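Side-chain contacts in acyl-CoA dehydrogenase (Mycobacterium thermoresistibile, PDB 3NF4), which probably catalyses the FAD-dependent alpha,beta-dehydrogenation of acyl-CoA thioesters, passing electrons from the substrate to the flavin: residues A256-L261 / K365-F370; S249-I254 / N374-L379. All coordinates share one frame; numbering follows the deposited sequence.

Interaction 1 (A256-L261 / K365-F370); sequences AVATGL and KIMQIF. With FAD (flavin-adenine dinucleotide), chain C.
Within the helical C-terminal domain of the acyl-CoA dehydrogenase fold, beside the dimethylbenzene end of the flavin pocket, Met367 packs against Val257, Ala258 and Leu261 of helix 247-274. Its flexible thioether bends at both chi2 (131°) and chi3 (-102°), so that sulfur and methyl both meet the helix. The Met367 and Val257 side chains cross at about a right angle, with Met367 CE 4.2 Å from Val257 CG1. Ala258 is small enough to admit the thioether close to the helix backbone: Met367 SD is 4.2 Å from Ala258 CA. On the next turn Leu261 CD2 touches the sulfur more loosely. Val96 and Thr332 also pack on Met367, so a flexible, apolar side chain suits this buried site.

Beside Met367 in the chain, its neighbours serve other partners. Lys365 NZ donates to Gln368 OE1 at 2.8 Å, from well above the carbonyl plane, and also bonds Gln344 and Thr340 of the second subunit. Ile366 CG1 rests 3.8 Å from FAD C8M. One face of the Phe370 ring meets Ile366 O, while its edge is turned to the flavin, placing Phe370 CD1 3.8 Å from FAD C7.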
ATOM      1  N   ALA A 256      14.476 -15.432  -7.859  1.00 39.28           N
ATOM      2  CA  ALA A 256      15.348 -15.002  -8.975  1.00 39.50           C
ATOM      3  C   ALA A 256      14.568 -14.868 -10.281  1.00 39.52           C
ATOM      4  O   ALA A 256      14.806 -13.912 -11.036  1.00 39.64           O
ATOM      5  CB  ALA A 256      16.524 -15.952  -9.168  1.00 40.44           C
ATOM      6  N   VAL A 257      13.650 -15.816 -10.542  1.00 38.79           N
ATOM      7  CA  VAL A 257      12.795 -15.764 -11.731  1.00 38.17           C
ATOM      8  C   VAL A 257      11.899 -14.520 -11.732  1.00 38.18           C
ATOM      9  O   VAL A 257      11.749 -13.878 -12.766  1.00 39.15           O
ATOM     10  CB  VAL A 257      11.942 -17.078 -11.910  1.00 38.66           C
ATOM     11  CG1 VAL A 257      10.926 -16.930 -13.032  1.00 36.18           C
ATOM     12  CG2 VAL A 257      12.879 -18.285 -12.247  1.00 38.85           C
ATOM     13  N   ALA A 258      11.291 -14.187 -10.588  1.00 37.82           N
ATOM     14  CA  ALA A 258      10.364 -13.047 -10.528  1.00 37.51           C
ATOM     15  C   ALA A 258      11.118 -11.736 -10.724  1.00 37.26           C
ATOM     16  O   ALA A 258      10.600 -10.810 -11.363  1.00 38.13           O
ATOM     17  CB  ALA A 258       9.571 -13.025  -9.192  1.00 36.53           C
ATOM     18  N   THR A 259      12.336 -11.658 -10.183  1.00 37.82           N
ATOM     19  CA  THR A 259      13.183 -10.446 -10.336  1.00 37.89           C
ATOM     20  C   THR A 259      13.505 -10.185 -11.828  1.00 38.80           C
ATOM     21  O   THR A 259      13.501  -9.035 -12.283  1.00 38.62           O
ATOM     22  CB  THR A 259      14.470 -10.547  -9.446  1.00 38.37           C
ATOM     23  OG1 THR A 259      14.083 -10.694  -8.069  1.00 36.71           O
ATOM     24  CG2 THR A 259      15.411  -9.307  -9.582  1.00 36.85           C
ATOM     25  N   GLY A 260      13.752 -11.248 -12.593  1.00 39.73           N
ATOM     26  CA  GLY A 260      14.166 -11.091 -14.006  1.00 40.17           C
ATOM     27  C   GLY A 260      12.979 -10.744 -14.892  1.00 40.97           C
ATOM     28  O   GLY A 260      13.132 -10.016 -15.862  1.00 40.82           O
ATOM     29  N   LEU A 261      11.793 -11.272 -14.549  1.00 40.66           N
ATOM     30  CA  LEU A 261      10.535 -10.860 -15.193  1.00 40.77           C
ATOM     31  C   LEU A 261      10.221  -9.377 -14.912  1.00 40.30           C
ATOM     32  O   LEU A 261       9.836  -8.628 -15.838  1.00 39.61           O
ATOM     33  CB  LEU A 261       9.350 -11.731 -14.706  1.00 40.88           C
ATOM     34  CG  LEU A 261       7.979 -11.397 -15.304  1.00 41.29           C
ATOM     35  CD1 LEU A 261       7.929 -11.491 -16.879  1.00 40.93           C
ATOM     36  CD2 LEU A 261       6.863 -12.234 -14.656  1.00 40.89           C
ATOM     37  N   LYS A 365       1.292 -13.025 -12.091  1.00 36.70           N
ATOM     38  CA  LYS A 365       0.241 -13.430 -11.141  1.00 37.24           C
ATOM     39  C   LYS A 365       0.476 -14.813 -10.508  1.00 38.20           C
ATOM     40  O   LYS A 365       0.314 -14.956  -9.307  1.00 37.93           O
ATOM     41  CB  LYS A 365      -1.167 -13.347 -11.768  1.00 36.41           C
ATOM     42  CG  LYS A 365      -2.303 -13.700 -10.825  1.00 37.22           C
ATOM     43  CD  LYS A 365      -2.408 -12.712  -9.617  1.00 38.80           C
ATOM     44  CE  LYS A 365      -2.289 -13.464  -8.288  1.00 38.45           C
ATOM     45  NZ  LYS A 365      -2.402 -12.591  -7.075  1.00 37.30           N
ATOM     46  N   ILE A 366       0.862 -15.815 -11.303  1.00 40.01           N
ATOM     47  CA  ILE A 366       1.032 -17.211 -10.788  1.00 41.70           C
ATOM     48  C   ILE A 366       2.252 -17.324  -9.837  1.00 42.45           C
ATOM     49  O   ILE A 366       2.304 -18.176  -8.947  1.00 43.63           O
ATOM     50  CB  ILE A 366       1.142 -18.252 -11.960  1.00 43.12           C
ATOM     51  CG1 ILE A 366       1.135 -19.732 -11.464  1.00 46.14           C
ATOM     52  CG2 ILE A 366       2.418 -18.029 -12.764  1.00 40.47           C
ATOM     53  CD1 ILE A 366      -0.038 -20.139 -10.508  1.00 46.19           C
ATOM     54  N   MET A 367       3.222 -16.442 -10.011  1.00 42.01           N
ATOM     55  CA  MET A 367       4.385 -16.400  -9.136  1.00 42.39           C
ATOM     56  C   MET A 367       4.039 -16.093  -7.664  1.00 42.32           C
ATOM     57  O   MET A 367       4.697 -16.617  -6.721  1.00 42.68           O
ATOM     58  CB  MET A 367       5.384 -15.394  -9.699  1.00 41.83           C
ATOM     59  CG  MET A 367       6.669 -15.996 -10.046  1.00 43.31           C
ATOM     60  SD  MET A 367       7.207 -15.550 -11.683  1.00 44.89           S
ATOM     61  CE  MET A 367       6.800 -17.042 -12.598  1.00 43.55           C
ATOM     62  N   GLN A 368       3.008 -15.274  -7.460  1.00 40.30           N
ATOM     63  CA  GLN A 368       2.491 -15.025  -6.111  1.00 40.44           C
ATOM     64  C   GLN A 368       1.856 -16.297  -5.475  1.00 41.90           C
ATOM     65  O   GLN A 368       1.627 -16.344  -4.245  1.00 41.48           O
ATOM     66  CB  GLN A 368       1.479 -13.864  -6.122  1.00 39.54           C
ATOM     67  CG  GLN A 368       2.065 -12.475  -6.481  1.00 38.91           C
ATOM     68  CD  GLN A 368       1.017 -11.371  -6.452  1.00 41.76           C
ATOM     69  OE1 GLN A 368       0.085 -11.358  -7.264  1.00 39.88           O
ATOM     70  NE2 GLN A 368       1.163 -10.430  -5.498  1.00 39.47           N
ATOM     71  N   ILE A 369       1.607 -17.311  -6.315  1.00 42.26           N
ATOM     72  CA  ILE A 369       0.823 -18.486  -5.949  1.00 44.20           C
ATOM     73  C   ILE A 369       1.643 -19.779  -5.781  1.00 46.46           C
ATOM     74  O   ILE A 369       1.521 -20.441  -4.753  1.00 48.40           O
ATOM     75  CB  ILE A 369      -0.382 -18.716  -6.922  1.00 44.00           C
ATOM     76  CG1 ILE A 369      -1.489 -17.693  -6.637  1.00 42.79           C
ATOM     77  CG2 ILE A 369      -0.930 -20.134  -6.807  1.00 42.98           C
ATOM     78  CD1 ILE A 369      -2.372 -17.341  -7.825  1.00 39.86           C
ATOM     79  N   PHE A 370       2.468 -20.162  -6.749  1.00 47.45           N
ATOM     80  CA  PHE A 370       3.221 -21.405  -6.553  1.00 49.25           C
ATOM     81  C   PHE A 370       4.498 -21.300  -5.695  1.00 49.65           C
ATOM     82  O   PHE A 370       4.916 -20.205  -5.333  1.00 49.11           O
ATOM     83  CB  PHE A 370       3.427 -22.203  -7.851  1.00 50.39           C
ATOM     84  CG  PHE A 370       4.235 -21.502  -8.928  1.00 50.94           C
ATOM     85  CD1 PHE A 370       4.034 -21.857 -10.266  1.00 53.47           C
ATOM     86  CD2 PHE A 370       5.186 -20.543  -8.628  1.00 51.38           C
ATOM     87  CE1 PHE A 370       4.756 -21.244 -11.305  1.00 52.46           C
ATOM     88  CE2 PHE A 370       5.926 -19.922  -9.652  1.00 52.09           C
ATOM     89  CZ  PHE A 370       5.707 -20.280 -10.993  1.00 52.25           C
TER
HETATM   90  PA  FAD C 384      -5.089 -23.918  -1.709  1.00 65.11           P
HETATM   91  O1A FAD C 384      -4.169 -24.653  -0.775  1.00 65.34           O
HETATM   92  O2A FAD C 384      -6.451 -24.512  -1.949  1.00 66.49           O
HETATM   93  O5B FAD C 384      -5.306 -22.420  -1.150  1.00 64.51           O
HETATM   94  C5B FAD C 384      -6.323 -21.529  -1.603  1.00 61.57           C
HETATM   95  C4B FAD C 384      -6.217 -20.202  -0.835  1.00 60.86           C
HETATM   96  O4B FAD C 384      -6.314 -20.387   0.593  1.00 61.61           O
HETATM   97  C3B FAD C 384      -4.884 -19.514  -1.102  1.00 60.14           C
HETATM   98  O3B FAD C 384      -5.111 -18.114  -1.251  1.00 58.43           O
HETATM   99  C2B FAD C 384      -4.072 -19.751   0.160  1.00 61.58           C
HETATM  100  O2B FAD C 384      -3.054 -18.742   0.353  1.00 60.55           O
HETATM  101  C1B FAD C 384      -5.157 -19.842   1.250  1.00 61.15           C
HETATM  102  N9A FAD C 384      -4.650 -20.701   2.349  1.00 62.18           N
HETATM  103  C8A FAD C 384      -4.418 -22.045   2.286  1.00 61.83           C
HETATM  104  N7A FAD C 384      -3.916 -22.456   3.471  1.00 60.55           N
HETATM  105  C5A FAD C 384      -3.840 -21.371   4.277  1.00 61.77           C
HETATM  106  C6A FAD C 384      -3.421 -21.176   5.590  1.00 63.28           C
HETATM  107  N6A FAD C 384      -2.957 -22.227   6.310  1.00 63.45           N
HETATM  108  N1A FAD C 384      -3.476 -19.923   6.137  1.00 63.08           N
HETATM  109  C2A FAD C 384      -3.927 -18.874   5.421  1.00 61.39           C
HETATM  110  N3A FAD C 384      -4.325 -19.043   4.148  1.00 61.02           N
HETATM  111  C4A FAD C 384      -4.293 -20.267   3.562  1.00 60.74           C
HETATM  112  N1  FAD C 384       3.136 -28.409  -7.456  1.00 76.42           N
HETATM  113  C2  FAD C 384       4.148 -29.329  -7.406  1.00 78.80           C
HETATM  114  O2  FAD C 384       4.281 -30.086  -6.410  1.00 80.23           O
HETATM  115  N3  FAD C 384       5.029 -29.438  -8.436  1.00 77.55           N
HETATM  116  C4  FAD C 384       4.933 -28.640  -9.531  1.00 75.96           C
HETATM  117  O4  FAD C 384       5.768 -28.778 -10.461  1.00 74.82           O
HETATM  118  C4X FAD C 384       3.903 -27.681  -9.599  1.00 73.88           C
HETATM  119  N5  FAD C 384       3.777 -26.880 -10.691  1.00 70.63           N
HETATM  120  C5X FAD C 384       2.757 -25.983 -10.747  1.00 69.21           C
HETATM  121  C6  FAD C 384       2.624 -25.163 -11.870  1.00 67.12           C
HETATM  122  C7  FAD C 384       1.588 -24.233 -11.956  1.00 65.86           C
HETATM  123  C7M FAD C 384       1.481 -23.368 -13.190  1.00 61.55           C
HETATM  124  C8  FAD C 384       0.682 -24.135 -10.894  1.00 66.62           C
HETATM  125  C8M FAD C 384      -0.474 -23.168 -10.874  1.00 64.67           C
HETATM  126  C9  FAD C 384       0.824 -24.951  -9.775  1.00 68.49           C
HETATM  127  C9A FAD C 384       1.850 -25.878  -9.679  1.00 69.32           C
HETATM  128  N10 FAD C 384       1.965 -26.661  -8.573  1.00 72.46           N
HETATM  129  C10 FAD C 384       2.979 -27.580  -8.529  1.00 74.32           C
HETATM  130  C1' FAD C 384       0.991 -26.550  -7.443  1.00 72.65           C
HETATM  131  C2' FAD C 384       1.139 -25.273  -6.574  1.00 71.90           C
HETATM  132  O2' FAD C 384       2.337 -25.361  -5.775  1.00 71.46           O
HETATM  133  C3' FAD C 384      -0.141 -24.968  -5.741  1.00 70.34           C
HETATM  134  O3' FAD C 384      -1.183 -24.622  -6.663  1.00 68.73           O
HETATM  135  C4' FAD C 384      -0.060 -23.842  -4.685  1.00 69.85           C
HETATM  136  O4' FAD C 384       1.112 -23.967  -3.859  1.00 72.09           O
HETATM  137  C5' FAD C 384      -1.288 -23.662  -3.754  1.00 69.49           C
HETATM  138  O5' FAD C 384      -2.113 -24.821  -3.473  1.00 69.88           O
HETATM  139  P   FAD C 384      -3.659 -24.878  -3.970  1.00 68.79           P
HETATM  140  O1P FAD C 384      -3.701 -24.534  -5.448  1.00 67.82           O
HETATM  141  O2P FAD C 384      -4.303 -26.166  -3.537  1.00 69.14           O
HETATM  142  O3P FAD C 384      -4.330 -23.664  -3.124  1.00 66.45           O

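Interaction 2 (S249-I254 / N374-L379); sequences SGRLGI and NQIQRL. With FAD (flavin-adenine dinucleotide), chain C.
Gln377 OE1, from helix 374-383, accepts a hydrogen bond from Ser325 OG and at the same time stands over one face of the Arg251 guanidinium. The two side chains come from opposite directions, and their flat groups are almost perpendicular, 89° apart. Gln377 OE1 is 3.4 Å from Arg251 NE, but the angle is too poor for a hydrogen bond. Gln377 NE2 is equally near Arg251 NE, but both are donors; its hydrogen bond goes to Gly372 O. The amide is thus fixed in rotation by one bond at its oxygen and one at its nitrogen, a task for which glutamine, with both an acceptor and a donor, is well suited. Its carbonyl oxygen over the positive group, 3.7 Å from Arg251 CZ, probably gives a favourable electrostatic contact.

Reach comes from unequal chain shapes. Arg251 is extended from CG to NE and spans the gap between backbones whose nearest CA atoms, those of Arg251 and Gln377, are 9.6 Å apart. Gln377 instead bends at chi2 (-46°), bringing its amide back toward helix 247-274. Both helices belong to the helical C-terminal domain of the acyl-CoA dehydrogenase fold, and another face of helix 374-383 is turned to the adenosine half of FAD.

Ile376 takes part in both: its CG2 branch lies 4.3 Å from Arg251 NH2, while Ile376 CD1 is 3.6 Å from FAD C5A, an apolar surface for the adenine. Gln375 OE1 receives a weak hydrogen bond of 3.1 Å from FAD O2B and is also bonded by Gln344 NE2 of the second subunit. Further along, Arg378 NE forms a salt bridge with Asp295 of the third subunit, and Leu379 CD2 approaches FAD N6A at 3.9 Å.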
ATOM      1  N   SER A 249      15.592 -23.912  -0.989  1.00 58.19           N
ATOM      2  CA  SER A 249      16.191 -23.818  -2.330  1.00 57.82           C
ATOM      3  C   SER A 249      15.204 -23.419  -3.411  1.00 56.10           C
ATOM      4  O   SER A 249      15.528 -22.614  -4.269  1.00 55.85           O
ATOM      5  CB  SER A 249      16.863 -25.140  -2.741  1.00 59.08           C
ATOM      6  OG  SER A 249      17.971 -25.396  -1.903  1.00 61.70           O
ATOM      7  N   GLY A 250      14.012 -24.005  -3.383  1.00 54.95           N
ATOM      8  CA  GLY A 250      12.995 -23.679  -4.369  1.00 52.90           C
ATOM      9  C   GLY A 250      12.488 -22.246  -4.252  1.00 50.68           C
ATOM     10  O   GLY A 250      12.238 -21.573  -5.270  1.00 49.67           O
ATOM     11  N   ARG A 251      12.332 -21.778  -3.021  1.00 49.41           N
ATOM     12  CA  ARG A 251      11.848 -20.431  -2.799  1.00 48.37           C
ATOM     13  C   ARG A 251      12.836 -19.373  -3.366  1.00 47.63           C
ATOM     14  O   ARG A 251      12.388 -18.396  -3.942  1.00 47.24           O
ATOM     15  CB  ARG A 251      11.476 -20.209  -1.314  1.00 49.02           C
ATOM     16  CG  ARG A 251      10.302 -21.083  -0.829  1.00 48.51           C
ATOM     17  CD  ARG A 251      10.173 -21.156   0.724  1.00 50.44           C
ATOM     18  NE  ARG A 251       8.866 -21.712   1.120  1.00 52.94           N
ATOM     19  CZ  ARG A 251       8.539 -22.192   2.333  1.00 53.57           C
ATOM     20  NH1 ARG A 251       9.411 -22.196   3.326  1.00 50.11           N
ATOM     21  NH2 ARG A 251       7.311 -22.675   2.550  1.00 53.96           N
ATOM     22  N   LEU A 252      14.155 -19.605  -3.282  1.00 47.87           N
ATOM     23  CA  LEU A 252      15.185 -18.723  -3.927  1.00 47.00           C
ATOM     24  C   LEU A 252      15.217 -18.756  -5.452  1.00 46.11           C
ATOM     25  O   LEU A 252      15.332 -17.701  -6.091  1.00 45.01           O
ATOM     26  CB  LEU A 252      16.610 -19.019  -3.435  1.00 47.63           C
ATOM     27  CG  LEU A 252      16.964 -18.769  -1.988  1.00 48.94           C
ATOM     28  CD1 LEU A 252      18.412 -19.147  -1.765  1.00 50.89           C
ATOM     29  CD2 LEU A 252      16.713 -17.293  -1.592  1.00 50.38           C
ATOM     30  N   GLY A 253      15.167 -19.958  -6.032  1.00 46.13           N
ATOM     31  CA  GLY A 253      14.926 -20.102  -7.472  1.00 45.48           C
ATOM     32  C   GLY A 253      13.856 -19.135  -7.993  1.00 44.65           C
ATOM     33  O   GLY A 253      14.139 -18.292  -8.845  1.00 45.89           O
ATOM     34  N   ILE A 254      12.639 -19.229  -7.456  1.00 43.45           N
ATOM     35  CA  ILE A 254      11.510 -18.406  -7.894  1.00 41.81           C
ATOM     36  C   ILE A 254      11.670 -16.894  -7.607  1.00 40.30           C
ATOM     37  O   ILE A 254      11.214 -16.062  -8.414  1.00 39.13           O
ATOM     38  CB  ILE A 254      10.174 -18.938  -7.297  1.00 41.50           C
ATOM     39  CG1 ILE A 254       9.873 -20.329  -7.864  1.00 43.44           C
ATOM     40  CG2 ILE A 254       9.010 -17.962  -7.536  1.00 40.50           C
ATOM     41  CD1 ILE A 254       9.905 -20.473  -9.397  1.00 42.62           C
ATOM     42  N   ASN A 374       1.924 -16.559  -1.189  1.00 39.21           N
ATOM     43  CA  ASN A 374       2.348 -15.472  -0.300  1.00 39.33           C
ATOM     44  C   ASN A 374       1.645 -15.375   1.086  1.00 40.33           C
ATOM     45  O   ASN A 374       2.194 -14.764   2.013  1.00 40.18           O
ATOM     46  CB  ASN A 374       2.392 -14.170  -1.074  1.00 37.54           C
ATOM     47  CG  ASN A 374       3.503 -14.188  -2.127  1.00 38.66           C
ATOM     48  OD1 ASN A 374       4.276 -15.162  -2.214  1.00 37.54           O
ATOM     49  ND2 ASN A 374       3.613 -13.118  -2.899  1.00 35.86           N
ATOM     50  N   GLN A 375       0.490 -16.044   1.258  1.00 41.00           N
ATOM     51  CA  GLN A 375      -0.110 -16.170   2.614  1.00 42.49           C
ATOM     52  C   GLN A 375       0.642 -17.236   3.476  1.00 43.80           C
ATOM     53  O   GLN A 375       0.909 -17.010   4.661  1.00 44.74           O
ATOM     54  CB  GLN A 375      -1.612 -16.447   2.570  1.00 42.13           C
ATOM     55  CG  GLN A 375      -2.479 -15.276   2.103  1.00 41.90           C
ATOM     56  CD  GLN A 375      -2.312 -14.939   0.605  1.00 43.28           C
ATOM     57  OE1 GLN A 375      -2.293 -15.836  -0.261  1.00 40.57           O
ATOM     58  NE2 GLN A 375      -2.164 -13.632   0.304  1.00 41.31           N
ATOM     59  N   ILE A 376       0.993 -18.367   2.874  1.00 43.34           N
ATOM     60  CA  ILE A 376       1.872 -19.355   3.538  1.00 44.82           C
ATOM     61  C   ILE A 376       3.273 -18.777   3.906  1.00 44.09           C
ATOM     62  O   ILE A 376       3.767 -19.020   5.036  1.00 44.01           O
ATOM     63  CB  ILE A 376       1.934 -20.713   2.715  1.00 45.46           C
ATOM     64  CG1 ILE A 376       0.841 -21.660   3.193  1.00 48.46           C
ATOM     65  CG2 ILE A 376       3.250 -21.456   2.860  1.00 45.06           C
ATOM     66  CD1 ILE A 376      -0.547 -21.288   2.772  1.00 50.29           C
ATOM     67  N   GLN A 377       3.892 -18.013   2.981  1.00 42.35           N
ATOM     68  CA  GLN A 377       5.166 -17.295   3.295  1.00 41.79           C
ATOM     69  C   GLN A 377       5.064 -16.449   4.570  1.00 42.09           C
ATOM     70  O   GLN A 377       5.893 -16.579   5.450  1.00 42.52           O
ATOM     71  CB  GLN A 377       5.699 -16.420   2.139  1.00 40.05           C
ATOM     72  CG  GLN A 377       6.038 -17.124   0.803  1.00 41.29           C
ATOM     73  CD  GLN A 377       6.853 -18.444   0.926  1.00 45.59           C
ATOM     74  OE1 GLN A 377       7.591 -18.667   1.891  1.00 44.25           O
ATOM     75  NE2 GLN A 377       6.710 -19.318  -0.084  1.00 47.55           N
ATOM     76  N   ARG A 378       4.038 -15.602   4.671  1.00 42.27           N
ATOM     77  CA  ARG A 378       3.798 -14.826   5.868  1.00 43.45           C
ATOM     78  C   ARG A 378       3.609 -15.680   7.149  1.00 45.70           C
ATOM     79  O   ARG A 378       4.002 -15.272   8.266  1.00 44.73           O
ATOM     80  CB  ARG A 378       2.594 -13.883   5.675  1.00 43.36           C
ATOM     81  CG  ARG A 378       2.781 -12.768   4.588  1.00 41.76           C
ATOM     82  CD  ARG A 378       1.514 -11.847   4.521  1.00 43.15           C
ATOM     83  NE  ARG A 378       1.773 -10.661   3.716  1.00 43.42           N
ATOM     84  CZ  ARG A 378       1.636 -10.579   2.391  1.00 44.21           C
ATOM     85  NH1 ARG A 378       1.222 -11.613   1.672  1.00 44.45           N
ATOM     86  NH2 ARG A 378       1.950  -9.454   1.769  1.00 45.16           N
ATOM     87  N   LEU A 379       2.984 -16.847   6.987  1.00 47.52           N
ATOM     88  CA  LEU A 379       2.731 -17.750   8.119  1.00 50.02           C
ATOM     89  C   LEU A 379       4.068 -18.389   8.562  1.00 49.42           C
ATOM     90  O   LEU A 379       4.375 -18.443   9.747  1.00 49.87           O
ATOM     91  CB  LEU A 379       1.655 -18.790   7.751  1.00 51.61           C
ATOM     92  CG  LEU A 379       1.247 -19.872   8.762  1.00 57.17           C
ATOM     93  CD1 LEU A 379       0.889 -19.290  10.165  1.00 58.79           C
ATOM     94  CD2 LEU A 379       0.094 -20.784   8.235  1.00 61.51           C
TER
HETATM   95  PA  FAD C 384      -5.089 -23.918  -1.709  1.00 65.11           P
HETATM   96  O1A FAD C 384      -4.169 -24.653  -0.775  1.00 65.34           O
HETATM   97  O2A FAD C 384      -6.451 -24.512  -1.949  1.00 66.49           O
HETATM   98  O5B FAD C 384      -5.306 -22.420  -1.150  1.00 64.51           O
HETATM   99  C5B FAD C 384      -6.323 -21.529  -1.603  1.00 61.57           C
HETATM  100  C4B FAD C 384      -6.217 -20.202  -0.835  1.00 60.86           C
HETATM  101  O4B FAD C 384      -6.314 -20.387   0.593  1.00 61.61           O
HETATM  102  C3B FAD C 384      -4.884 -19.514  -1.102  1.00 60.14           C
HETATM  103  O3B FAD C 384      -5.111 -18.114  -1.251  1.00 58.43           O
HETATM  104  C2B FAD C 384      -4.072 -19.751   0.160  1.00 61.58           C
HETATM  105  O2B FAD C 384      -3.054 -18.742   0.353  1.00 60.55           O
HETATM  106  C1B FAD C 384      -5.157 -19.842   1.250  1.00 61.15           C
HETATM  107  N9A FAD C 384      -4.650 -20.701   2.349  1.00 62.18           N
HETATM  108  C8A FAD C 384      -4.418 -22.045   2.286  1.00 61.83           C
HETATM  109  N7A FAD C 384      -3.916 -22.456   3.471  1.00 60.55           N
HETATM  110  C5A FAD C 384      -3.840 -21.371   4.277  1.00 61.77           C
HETATM  111  C6A FAD C 384      -3.421 -21.176   5.590  1.00 63.28           C
HETATM  112  N6A FAD C 384      -2.957 -22.227   6.310  1.00 63.45           N
HETATM  113  N1A FAD C 384      -3.476 -19.923   6.137  1.00 63.08           N
HETATM  114  C2A FAD C 384      -3.927 -18.874   5.421  1.00 61.39           C
HETATM  115  N3A FAD C 384      -4.325 -19.043   4.148  1.00 61.02           N
HETATM  116  C4A FAD C 384      -4.293 -20.267   3.562  1.00 60.74           C
HETATM  117  N1  FAD C 384       3.136 -28.409  -7.456  1.00 76.42           N
HETATM  118  C2  FAD C 384       4.148 -29.329  -7.406  1.00 78.80           C
HETATM  119  O2  FAD C 384       4.281 -30.086  -6.410  1.00 80.23           O
HETATM  120  N3  FAD C 384       5.029 -29.438  -8.436  1.00 77.55           N
HETATM  121  C4  FAD C 384       4.933 -28.640  -9.531  1.00 75.96           C
HETATM  122  O4  FAD C 384       5.768 -28.778 -10.461  1.00 74.82           O
HETATM  123  C4X FAD C 384       3.903 -27.681  -9.599  1.00 73.88           C
HETATM  124  N5  FAD C 384       3.777 -26.880 -10.691  1.00 70.63           N
HETATM  125  C5X FAD C 384       2.757 -25.983 -10.747  1.00 69.21           C
HETATM  126  C6  FAD C 384       2.624 -25.163 -11.870  1.00 67.12           C
HETATM  127  C7  FAD C 384       1.588 -24.233 -11.956  1.00 65.86           C
HETATM  128  C7M FAD C 384       1.481 -23.368 -13.190  1.00 61.55           C
HETATM  129  C8  FAD C 384       0.682 -24.135 -10.894  1.00 66.62           C
HETATM  130  C8M FAD C 384      -0.474 -23.168 -10.874  1.00 64.67           C
HETATM  131  C9  FAD C 384       0.824 -24.951  -9.775  1.00 68.49           C
HETATM  132  C9A FAD C 384       1.850 -25.878  -9.679  1.00 69.32           C
HETATM  133  N10 FAD C 384       1.965 -26.661  -8.573  1.00 72.46           N
HETATM  134  C10 FAD C 384       2.979 -27.580  -8.529  1.00 74.32           C
HETATM  135  C1' FAD C 384       0.991 -26.550  -7.443  1.00 72.65           C
HETATM  136  C2' FAD C 384       1.139 -25.273  -6.574  1.00 71.90           C
HETATM  137  O2' FAD C 384       2.337 -25.361  -5.775  1.00 71.46           O
HETATM  138  C3' FAD C 384      -0.141 -24.968  -5.741  1.00 70.34           C
HETATM  139  O3' FAD C 384      -1.183 -24.622  -6.663  1.00 68.73           O
HETATM  140  C4' FAD C 384      -0.060 -23.842  -4.685  1.00 69.85           C
HETATM  141  O4' FAD C 384       1.112 -23.967  -3.859  1.00 72.09           O
HETATM  142  C5' FAD C 384      -1.288 -23.662  -3.754  1.00 69.49           C
HETATM  143  O5' FAD C 384      -2.113 -24.821  -3.473  1.00 69.88           O
HETATM  144  P   FAD C 384      -3.659 -24.878  -3.970  1.00 68.79           P
HETATM  145  O1P FAD C 384      -3.701 -24.534  -5.448  1.00 67.82           O
HETATM  146  O2P FAD C 384      -4.303 -26.166  -3.537  1.00 69.14           O
HETATM  147  O3P FAD C 384      -4.330 -23.664  -3.124  1.00 66.45           O

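In the fold
Interactions 1 and 2 share helix 247-274, two turns apart, and their centres lie about 10 Å from each other. Along the chain interaction 1 is nested inside the loop closed by interaction 2. Ile254 joins them directly: its CG2 lies 4.0 Å from Met367 CG, and its CD1 is likewise 4.0 Å from Phe370 CE2. A second tie is a probable backbone hydrogen bond of 3.1 Å from Asn374 N to Gln368 O. The second segments of the two contacts line different parts of one FAD: Ile366 and Phe370 meet the dimethylbenzene end of the flavin and Ile369 the ribityl chain (Ile369 O 3.7 Å from FAD O4'), while Gln375, Ile376 and Leu379 meet the adenosine.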